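Local coordinates for protein putative peptidase (Parabacteroides merdae, PDB 4L8K) that is a putative peptidase of family S41, probably a serine hydrolase that cleaves peptide bonds in protein or peptide substrates, at residues A[10-15]-A[35-40]; A[139-144]-A[169-174]; A[288-293]-A[299-304]. One frame throughout, in Å; residues are numbered along the deposited sequence.

Contact 1 of 3, residues A[10-15]-A[35-40]; sequences DNFEAL and DVYDRY
Y37 reaches across from helix 33-43 to both F12 and E13 of helix 8-22. The two helices make an antiparallel pair in the N-terminal helical region, which matches the Tricorn protease C1 family; the short segments run at 173° to each other with their axes 11.5 Å apart. At that spacing the backbones stay well separated, and large side chains have to fill the gap.

Y37 meets its partners in sequence from ring to tip. From CB the ring leaves with CG anti to the backbone N (chi1 179°), which carries it across toward helix 8-22. CD1 comes first, 3.6 Å from F12 CZ, and CE1 then touches the same F12 CZ. The two rings are near parallel, their planes 26° apart, but they are slid so far past each other, with centroids 5.2 Å apart, that little of one lies over the other. CE1 also has E13 OE1 at 3.3 Å, close to the plane of the tyrosine ring and at its edge. At the tip, OH reaches the E13 carboxylate.

F12 has a second partner in Y40. Its CE1 packs 3.7 Å from Y40 CB, and the carbonyl oxygen of Y40 sits above one face of the phenylalanine, toward the rim. The Y40 ring itself leads away, and its hydroxyl bonds E63. M60 of helix 50-61 touches both F12 and Y40, closing this side of the pair, while W16 meets the Y37 ring edge-to-face.

E13 is bent at chi2, which swings its carboxylate toward the tyrosine, tilted well out of the plane of the ring. Y37 OH donates a hydrogen bond of 2.7 Å to E13 OE2, at its syn lone pair, on the side facing OE1.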
loop_
_atom_site.group_PDB
_atom_site.type_symbol
_atom_site.label_atom_id
_atom_site.label_comp_id
_atom_site.label_asym_id
_atom_site.label_seq_id
_atom_site.Cartn_x
_atom_site.Cartn_y
_atom_site.Cartn_z
ATOM N N ASP A 10 19.793 9.774 26.818
ATOM C CA ASP A 10 18.434 10.320 26.971
ATOM C C ASP A 10 17.609 10.069 25.723
ATOM O O ASP A 10 16.430 9.738 25.830
ATOM C CB ASP A 10 18.475 11.827 27.270
ATOM C CG ASP A 10 18.956 12.191 28.659
ATOM O OD1 ASP A 10 18.957 11.300 29.545
ATOM O OD2 ASP A 10 19.320 13.371 28.871
ATOM N N ASN A 11 18.239 10.201 24.534
ATOM C CA ASN A 11 17.586 9.952 23.251
ATOM C C ASN A 11 17.395 8.457 23.036
ATOM O O ASN A 11 16.350 8.054 22.537
ATOM C CB ASN A 11 18.365 10.598 22.128
ATOM C CG ASN A 11 18.173 12.087 22.179
ATOM O OD1 ASN A 11 17.142 12.610 21.760
ATOM N ND2 ASN A 11 19.086 12.783 22.831
ATOM N N PHE A 12 18.347 7.631 23.489
ATOM C CA PHE A 12 18.181 6.170 23.445
ATOM C C PHE A 12 16.933 5.764 24.270
ATOM O O PHE A 12 16.047 5.069 23.757
ATOM C CB PHE A 12 19.450 5.452 23.967
ATOM C CG PHE A 12 19.210 4.060 24.502
ATOM C CD1 PHE A 12 18.745 3.042 23.667
ATOM C CD2 PHE A 12 19.433 3.767 25.845
ATOM C CE1 PHE A 12 18.482 1.761 24.174
ATOM C CE2 PHE A 12 19.210 2.480 26.343
ATOM C CZ PHE A 12 18.728 1.485 25.503
ATOM N N GLU A 13 16.883 6.218 25.544
ATOM C CA GLU A 13 15.794 5.935 26.481
ATOM C C GLU A 13 14.447 6.385 25.918
ATOM O O GLU A 13 13.515 5.592 25.919
ATOM C CB GLU A 13 16.037 6.607 27.852
ATOM C CG GLU A 13 17.199 6.037 28.650
ATOM C CD GLU A 13 17.061 4.666 29.287
ATOM O OE1 GLU A 13 15.934 4.118 29.323
ATOM O OE2 GLU A 13 18.092 4.152 29.784
ATOM N N ALA A 14 14.365 7.628 25.402
ATOM C CA ALA A 14 13.143 8.203 24.839
ATOM C C ALA A 14 12.656 7.417 23.620
ATOM O O ALA A 14 11.478 7.070 23.572
ATOM C CB ALA A 14 13.369 9.653 24.460
ATOM N N LEU A 15 13.566 7.100 22.669
ATOM C CA LEU A 15 13.234 6.332 21.477
ATOM C C LEU A 15 12.747 4.917 21.838
ATOM O O LEU A 15 11.748 4.476 21.275
ATOM C CB LEU A 15 14.426 6.268 20.491
ATOM C CG LEU A 15 14.170 5.465 19.190
ATOM C CD1 LEU A 15 12.953 5.993 18.416
ATOM C CD2 LEU A 15 15.381 5.417 18.320
ATOM N N ASP A 35 14.821 -7.358 25.467
ATOM C CA ASP A 35 16.178 -7.845 25.167
ATOM C C ASP A 35 16.897 -6.849 24.259
ATOM O O ASP A 35 18.124 -6.760 24.311
ATOM C CB ASP A 35 16.178 -9.246 24.515
ATOM C CG ASP A 35 15.429 -10.350 25.259
ATOM O OD1 ASP A 35 15.259 -10.231 26.503
ATOM O OD2 ASP A 35 15.041 -11.351 24.605
ATOM N N VAL A 36 16.122 -6.111 23.423
ATOM C CA VAL A 36 16.618 -5.045 22.546
ATOM C C VAL A 36 17.104 -3.904 23.467
ATOM O O VAL A 36 18.181 -3.332 23.231
ATOM C CB VAL A 36 15.549 -4.585 21.495
ATOM C CG1 VAL A 36 15.902 -3.232 20.886
ATOM C CG2 VAL A 36 15.375 -5.630 20.390
ATOM N N TYR A 37 16.339 -3.621 24.554
ATOM C CA TYR A 37 16.763 -2.607 25.519
ATOM C C TYR A 37 18.103 -3.011 26.165
ATOM O O TYR A 37 19.014 -2.196 26.196
ATOM C CB TYR A 37 15.708 -2.347 26.619
ATOM C CG TYR A 37 16.176 -1.309 27.616
ATOM C CD1 TYR A 37 15.973 0.048 27.384
ATOM C CD2 TYR A 37 16.911 -1.678 28.744
ATOM C CE1 TYR A 37 16.464 1.015 28.263
ATOM C CE2 TYR A 37 17.422 -0.720 29.624
ATOM C CZ TYR A 37 17.179 0.625 29.389
ATOM O OH TYR A 37 17.662 1.558 30.275
ATOM N N ASP A 38 18.203 -4.249 26.686
ATOM C CA ASP A 38 19.400 -4.754 27.379
ATOM C C ASP A 38 20.641 -4.689 26.499
ATOM O O ASP A 38 21.696 -4.272 26.976
ATOM C CB ASP A 38 19.190 -6.191 27.888
ATOM C CG ASP A 38 18.084 -6.332 28.913
ATOM O OD1 ASP A 38 17.787 -5.334 29.608
ATOM O OD2 ASP A 38 17.518 -7.442 29.023
ATOM N N ARG A 39 20.508 -5.061 25.212
ATOM C CA ARG A 39 21.631 -5.051 24.273
ATOM C C ARG A 39 22.091 -3.621 23.938
ATOM O O ARG A 39 23.274 -3.311 24.069
ATOM C CB ARG A 39 21.268 -5.802 22.991
ATOM C CG ARG A 39 21.349 -7.311 23.176
ATOM C CD ARG A 39 21.198 -8.081 21.881
ATOM N NE ARG A 39 19.827 -8.037 21.368
ATOM C CZ ARG A 39 19.481 -7.554 20.180
ATOM N NH1 ARG A 39 20.401 -7.070 19.353
ATOM N NH2 ARG A 39 18.216 -7.566 19.800
ATOM N N TYR A 40 21.150 -2.753 23.530
ATOM C CA TYR A 40 21.462 -1.379 23.124
ATOM C C TYR A 40 21.841 -0.483 24.303
ATOM O O TYR A 40 22.557 0.502 24.106
ATOM C CB TYR A 40 20.312 -0.783 22.296
ATOM C CG TYR A 40 20.304 -1.361 20.896
ATOM C CD1 TYR A 40 19.715 -2.602 20.630
ATOM C CD2 TYR A 40 20.950 -0.709 19.850
ATOM C CE1 TYR A 40 19.741 -3.159 19.348
ATOM C CE2 TYR A 40 21.005 -1.270 18.577
ATOM C CZ TYR A 40 20.377 -2.483 18.327
ATOM O OH TYR A 40 20.399 -3.020 17.067
#

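Contact 2 of 3, residues A[139-144]-A[169-174]; sequences YMFAHF and ASRFLE
F141 pushes the outer edge of its ring between R171 and F172, so it meets an aromatic ring on one hand and the aliphatic start of an arginine on the other.

The aromatic part is an offset edge-to-face pair. F141 turns its edge toward the face of F172, with planes at 79° and centroids 5.7 Å apart; the nearest atoms are F141 CZ and F172 CZ, at 3.8 Å. The F172 ring packs on L150 of strand 149-153 as well.

Apolar contact comes next. R171 lays the start of its chain along the same phenylalanine edge, with CB 3.7 Å from F141 CE2 and CG only a little farther from that atom. One face of the F141 ring is occupied from its own helix: the CE methyl of selenomethionine M140 lies 3.6 Å above the plane, toward the rim.

Helix 134-143, which carries F141, is the crossover helix of a beta-alpha-beta unit joining the parallel neighbours 120-125 and 149-153, in a sheet expected of the ClpP/crotonase clan. The contact joins the last turn of this crossover helix to the loop between helix 162-169 and strand 177-182.

The charged end of R171 turns back to the helix of F141. A bend at chi2 (-60°) brings the guanidinium past the phenylalanine, its plane 45° from the ring and NH1 4.0 Å from F141 CD2, an oblique approach. NH1 forms a salt bridge with D138 and NH2 one with E134, and NH1 also bonds the carbonyl oxygen of T207, which would offset the cost of burying this charge.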
loop_
_atom_site.group_PDB
_atom_site.type_symbol
_atom_site.label_atom_id
_atom_site.label_comp_id
_atom_site.label_asym_id
_atom_site.label_seq_id
_atom_site.Cartn_x
_atom_site.Cartn_y
_atom_site.Cartn_z
ATOM N N TYR A 139 -16.033 10.286 -16.921
ATOM C CA TYR A 139 -15.486 10.379 -18.280
ATOM C C TYR A 139 -14.623 9.166 -18.650
ATOM O O TYR A 139 -14.710 8.679 -19.783
ATOM C CB TYR A 139 -14.700 11.677 -18.469
ATOM C CG TYR A 139 -15.615 12.819 -18.850
ATOM C CD1 TYR A 139 -16.239 12.854 -20.101
ATOM C CD2 TYR A 139 -15.898 13.846 -17.955
ATOM C CE1 TYR A 139 -17.129 13.871 -20.441
ATOM C CE2 TYR A 139 -16.770 14.885 -18.296
ATOM C CZ TYR A 139 -17.379 14.891 -19.541
ATOM O OH TYR A 139 -18.211 15.908 -19.907
HETATM N N MSE A 140 -13.827 8.667 -17.688
HETATM C CA MSE A 140 -12.975 7.500 -17.886
HETATM C C MSE A 140 -13.877 6.272 -18.118
HETATM O O MSE A 140 -13.663 5.542 -19.088
HETATM C CB MSE A 140 -11.989 7.337 -16.701
HETATM C CG MSE A 140 -11.110 6.076 -16.749
HETATM SE SE MSE A 140 -12.052 4.541 -15.959
HETATM C CE MSE A 140 -12.085 5.158 -14.038
ATOM N N PHE A 141 -14.901 6.090 -17.294
ATOM C CA PHE A 141 -15.841 4.977 -17.428
ATOM C C PHE A 141 -16.611 5.067 -18.744
ATOM O O PHE A 141 -16.763 4.035 -19.406
ATOM C CB PHE A 141 -16.815 4.863 -16.214
ATOM C CG PHE A 141 -16.185 4.380 -14.910
ATOM C CD1 PHE A 141 -15.323 3.281 -14.889
ATOM C CD2 PHE A 141 -16.499 4.988 -13.698
ATOM C CE1 PHE A 141 -14.758 2.830 -13.685
ATOM C CE2 PHE A 141 -15.930 4.537 -12.501
ATOM C CZ PHE A 141 -15.057 3.469 -12.500
ATOM N N ALA A 142 -17.030 6.276 -19.165
ATOM C CA ALA A 142 -17.770 6.440 -20.450
ATOM C C ALA A 142 -16.854 6.084 -21.657
ATOM O O ALA A 142 -17.315 5.462 -22.614
ATOM C CB ALA A 142 -18.319 7.848 -20.596
ATOM N N HIS A 143 -15.545 6.405 -21.571
ATOM C CA HIS A 143 -14.597 6.038 -22.617
ATOM C C HIS A 143 -14.482 4.499 -22.748
ATOM O O HIS A 143 -14.176 3.985 -23.828
ATOM C CB HIS A 143 -13.226 6.665 -22.322
ATOM C CG HIS A 143 -12.208 6.462 -23.409
ATOM N ND1 HIS A 143 -12.403 6.964 -24.685
ATOM C CD2 HIS A 143 -11.025 5.808 -23.372
ATOM C CE1 HIS A 143 -11.347 6.582 -25.385
ATOM N NE2 HIS A 143 -10.491 5.887 -24.635
ATOM N N PHE A 144 -14.803 3.771 -21.657
ATOM C CA PHE A 144 -14.708 2.310 -21.550
ATOM C C PHE A 144 -16.084 1.611 -21.570
ATOM O O PHE A 144 -16.159 0.417 -21.283
ATOM C CB PHE A 144 -13.953 1.956 -20.251
ATOM C CG PHE A 144 -12.514 2.433 -20.148
ATOM C CD1 PHE A 144 -11.750 2.660 -21.287
ATOM C CD2 PHE A 144 -11.907 2.587 -18.911
ATOM C CE1 PHE A 144 -10.417 3.061 -21.184
ATOM C CE2 PHE A 144 -10.567 2.963 -18.808
ATOM C CZ PHE A 144 -9.827 3.181 -19.944
ATOM N N ALA A 169 -12.904 3.604 -4.965
ATOM C CA ALA A 169 -13.456 2.314 -4.506
ATOM C C ALA A 169 -14.981 2.266 -4.509
ATOM O O ALA A 169 -15.547 1.226 -4.863
ATOM C CB ALA A 169 -12.934 1.980 -3.120
ATOM N N SER A 170 -15.641 3.380 -4.133
ATOM C CA SER A 170 -17.106 3.479 -4.054
ATOM C C SER A 170 -17.805 3.320 -5.442
ATOM O O SER A 170 -19.000 3.014 -5.480
ATOM C CB SER A 170 -17.525 4.776 -3.364
ATOM O OG SER A 170 -17.215 5.905 -4.161
ATOM N N ARG A 171 -17.040 3.441 -6.558
ATOM C CA ARG A 171 -17.518 3.264 -7.929
ATOM C C ARG A 171 -17.651 1.791 -8.321
ATOM O O ARG A 171 -18.206 1.494 -9.369
ATOM C CB ARG A 171 -16.585 3.963 -8.933
ATOM C CG ARG A 171 -16.470 5.478 -8.749
ATOM C CD ARG A 171 -17.823 6.161 -8.888
ATOM N NE ARG A 171 -17.699 7.614 -8.955
ATOM C CZ ARG A 171 -17.773 8.320 -10.075
ATOM N NH1 ARG A 171 -18.021 7.721 -11.227
ATOM N NH2 ARG A 171 -17.634 9.639 -10.046
ATOM N N PHE A 172 -17.185 0.863 -7.484
ATOM C CA PHE A 172 -17.210 -0.560 -7.811
ATOM C C PHE A 172 -18.155 -1.349 -6.884
ATOM O O PHE A 172 -18.271 -2.570 -7.005
ATOM C CB PHE A 172 -15.774 -1.107 -7.749
ATOM C CG PHE A 172 -14.847 -0.430 -8.729
ATOM C CD1 PHE A 172 -14.708 -0.915 -10.027
ATOM C CD2 PHE A 172 -14.125 0.698 -8.363
ATOM C CE1 PHE A 172 -13.886 -0.266 -10.952
ATOM C CE2 PHE A 172 -13.289 1.339 -9.286
ATOM C CZ PHE A 172 -13.166 0.840 -10.575
ATOM N N LEU A 173 -18.878 -0.642 -6.018
ATOM C CA LEU A 173 -19.812 -1.222 -5.054
ATOM C C LEU A 173 -21.215 -1.320 -5.605
ATOM O O LEU A 173 -21.655 -0.449 -6.351
ATOM C CB LEU A 173 -19.818 -0.361 -3.779
ATOM C CG LEU A 173 -18.913 -0.806 -2.624
ATOM C CD1 LEU A 173 -17.442 -0.790 -3.016
ATOM C CD2 LEU A 173 -19.096 0.091 -1.452
ATOM N N GLU A 174 -21.926 -2.389 -5.216
ATOM C CA GLU A 174 -23.325 -2.652 -5.566
ATOM C C GLU A 174 -24.213 -2.200 -4.414
ATOM O O GLU A 174 -25.350 -1.756 -4.607
ATOM C CB GLU A 174 -23.527 -4.155 -5.841
#

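Contact 3 of 3, residues A[288-293]-A[299-304]; sequences VAITGE and RDTIIE
T301 and I290 have the most surface buried here, with V288 and I302 packed beside them. T301 OG1 accepts a nearly straight bond from T291 N, 3.0 Å long with an angle of 164° at the hydrogen, and the same hydroxyl also bonds D294. It can do so because OG1 stands anti to the carbonyl carbon (chi1 -41°), turned toward the backbone of T291. T301 CB backs against A289 O at 3.4 Å, and its CG2 methyl faces V288 CG1.

I290 has its CD1 over the carboxylate of D300, 3.6 Å from OD1, while its CG1 meets I302 CD1 at 4.0 Å, the two isoleucines crossing at about a right angle. I302 CD1 in turn packs against V288 O, and I302 CG1 against V288 CG1.

On the other side of the carboxylate from I290 CD1, D300 OD1 receives I303 N at 3.1 Å, well out of the plane; I302 N adds a weaker bond. OD2 makes a salt bridge with R155. Were D300 an alanine, the amide of I303 would probably lose its cap and R155 a salt-bridge partner, and a gap would open beside I290 CD1.

The chain leaving edge strand 286-287 runs out to helix 292-296 and comes back so that the start of helix 301-311 packs on 288-291. Each of the two successive helices has a side-chain cap at its N terminus: T291 OG1 bonds D294 N of helix 292-296, and D300 provides for helix 301-311 the classic aspartate N-cap, bonding the amide three residues on.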
loop_
_atom_site.group_PDB
_atom_site.type_symbol
_atom_site.label_atom_id
_atom_site.label_comp_id
_atom_site.label_asym_id
_atom_site.label_seq_id
_atom_site.Cartn_x
_atom_site.Cartn_y
_atom_site.Cartn_z
ATOM N N VAL A 288 1.635 -12.928 -10.324
ATOM C CA VAL A 288 2.233 -12.761 -11.652
ATOM C C VAL A 288 3.442 -11.843 -11.473
ATOM O O VAL A 288 3.330 -10.798 -10.835
ATOM C CB VAL A 288 1.261 -12.255 -12.784
ATOM C CG1 VAL A 288 1.953 -12.276 -14.147
ATOM C CG2 VAL A 288 -0.023 -13.075 -12.860
ATOM N N ALA A 289 4.589 -12.238 -12.026
ATOM C CA ALA A 289 5.833 -11.471 -11.983
ATOM C C ALA A 289 6.276 -11.125 -13.390
ATOM O O ALA A 289 6.169 -11.977 -14.276
ATOM C CB ALA A 289 6.947 -12.276 -11.270
ATOM N N ILE A 290 6.809 -9.900 -13.600
ATOM C CA ILE A 290 7.374 -9.523 -14.908
ATOM C C ILE A 290 8.620 -10.416 -15.150
ATOM O O ILE A 290 9.472 -10.549 -14.275
ATOM C CB ILE A 290 7.671 -8.004 -15.044
ATOM C CG1 ILE A 290 6.344 -7.193 -14.951
ATOM C CG2 ILE A 290 8.409 -7.697 -16.388
ATOM C CD1 ILE A 290 6.527 -5.683 -15.071
ATOM N N THR A 291 8.653 -11.093 -16.303
ATOM C CA THR A 291 9.748 -11.996 -16.626
ATOM C C THR A 291 10.830 -11.286 -17.409
ATOM O O THR A 291 10.556 -10.306 -18.106
ATOM C CB THR A 291 9.237 -13.218 -17.373
ATOM O OG1 THR A 291 8.743 -12.798 -18.637
ATOM C CG2 THR A 291 8.169 -13.958 -16.595
ATOM N N GLY A 292 12.040 -11.804 -17.294
ATOM C CA GLY A 292 13.215 -11.294 -18.002
ATOM C C GLY A 292 13.057 -11.335 -19.519
ATOM O O GLY A 292 13.472 -10.392 -20.197
ATOM N N GLU A 293 12.386 -12.382 -20.062
ATOM C CA GLU A 293 12.163 -12.500 -21.496
ATOM C C GLU A 293 11.028 -11.572 -21.970
ATOM O O GLU A 293 11.034 -11.176 -23.131
ATOM C CB GLU A 293 11.916 -13.964 -21.933
ATOM C CG GLU A 293 10.680 -14.647 -21.352
ATOM C CD GLU A 293 10.812 -15.260 -19.968
ATOM O OE1 GLU A 293 11.856 -15.069 -19.297
ATOM O OE2 GLU A 293 9.852 -15.949 -19.557
ATOM N N ARG A 299 7.383 -6.320 -23.263
ATOM C CA ARG A 299 6.082 -6.726 -22.711
ATOM C C ARG A 299 6.041 -6.701 -21.199
ATOM O O ARG A 299 7.044 -6.990 -20.535
ATOM C CB ARG A 299 5.740 -8.152 -23.168
ATOM C CG ARG A 299 5.329 -8.282 -24.622
ATOM C CD ARG A 299 5.449 -9.735 -25.073
ATOM N NE ARG A 299 4.712 -10.677 -24.214
ATOM C CZ ARG A 299 3.480 -11.118 -24.456
ATOM N NH1 ARG A 299 2.819 -10.712 -25.534
ATOM N NH2 ARG A 299 2.907 -11.981 -23.634
ATOM N N ASP A 300 4.855 -6.400 -20.654
ATOM C CA ASP A 300 4.616 -6.426 -19.218
ATOM C C ASP A 300 3.820 -7.695 -18.957
ATOM O O ASP A 300 2.653 -7.765 -19.333
ATOM C CB ASP A 300 3.852 -5.137 -18.766
ATOM C CG ASP A 300 3.637 -4.979 -17.264
ATOM O OD1 ASP A 300 3.295 -5.980 -16.597
ATOM O OD2 ASP A 300 3.755 -3.836 -16.760
ATOM N N THR A 301 4.447 -8.699 -18.346
ATOM C CA THR A 301 3.833 -10.003 -18.041
ATOM C C THR A 301 2.502 -9.854 -17.280
ATOM O O THR A 301 1.546 -10.580 -17.579
ATOM C CB THR A 301 4.816 -10.878 -17.231
ATOM O OG1 THR A 301 6.116 -10.719 -17.790
ATOM C CG2 THR A 301 4.450 -12.366 -17.247
ATOM N N ILE A 302 2.441 -8.887 -16.336
ATOM C CA ILE A 302 1.275 -8.644 -15.502
ATOM C C ILE A 302 0.141 -8.039 -16.342
ATOM O O ILE A 302 -0.977 -8.560 -16.279
ATOM C CB ILE A 302 1.638 -7.800 -14.237
ATOM C CG1 ILE A 302 2.830 -8.468 -13.496
ATOM C CG2 ILE A 302 0.413 -7.683 -13.319
ATOM C CD1 ILE A 302 3.426 -7.701 -12.288
ATOM N N ILE A 303 0.422 -6.995 -17.159
ATOM C CA ILE A 303 -0.625 -6.420 -18.015
ATOM C C ILE A 303 -1.140 -7.509 -18.993
ATOM O O ILE A 303 -2.358 -7.650 -19.154
ATOM C CB ILE A 303 -0.177 -5.122 -18.745
ATOM C CG1 ILE A 303 0.164 -4.000 -17.727
ATOM C CG2 ILE A 303 -1.262 -4.637 -19.757
ATOM C CD1 ILE A 303 0.835 -2.698 -18.366
ATOM N N GLU A 304 -0.213 -8.314 -19.585
ATOM C CA GLU A 304 -0.579 -9.362 -20.544
ATOM C C GLU A 304 -1.463 -10.453 -19.916
ATOM O O GLU A 304 -2.453 -10.845 -20.530
ATOM C CB GLU A 304 0.655 -9.995 -21.186
ATOM C CG GLU A 304 1.439 -9.042 -22.066
ATOM C CD GLU A 304 0.753 -8.516 -23.311
ATOM O OE1 GLU A 304 -0.236 -9.124 -23.773
ATOM O OE2 GLU A 304 1.244 -7.505 -23.853
#

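From the N terminus, contact 1 comes first: it closes the connection between helices 8-22 and 33-43 within the N-terminal helical region. The chain then passes into the S41 region, where contact 2 brings helix 134-143 and the turn after helix 162-169 together, closing a loop that contains strand 149-153. Contact 3 is the shortest closure, folding the exit of edge strand 286-287 onto helix 301-311. The three follow in series, neither nested nor crossed. Contacts 1 and 2 lie on opposite sides of the chain's centre, their own centres 51 Å apart. Contact 2 packs by strand 149-153 and contact 3 by strands 213-217 and 238-242 of the mixed sheet, nearest atoms about 12 Å apart.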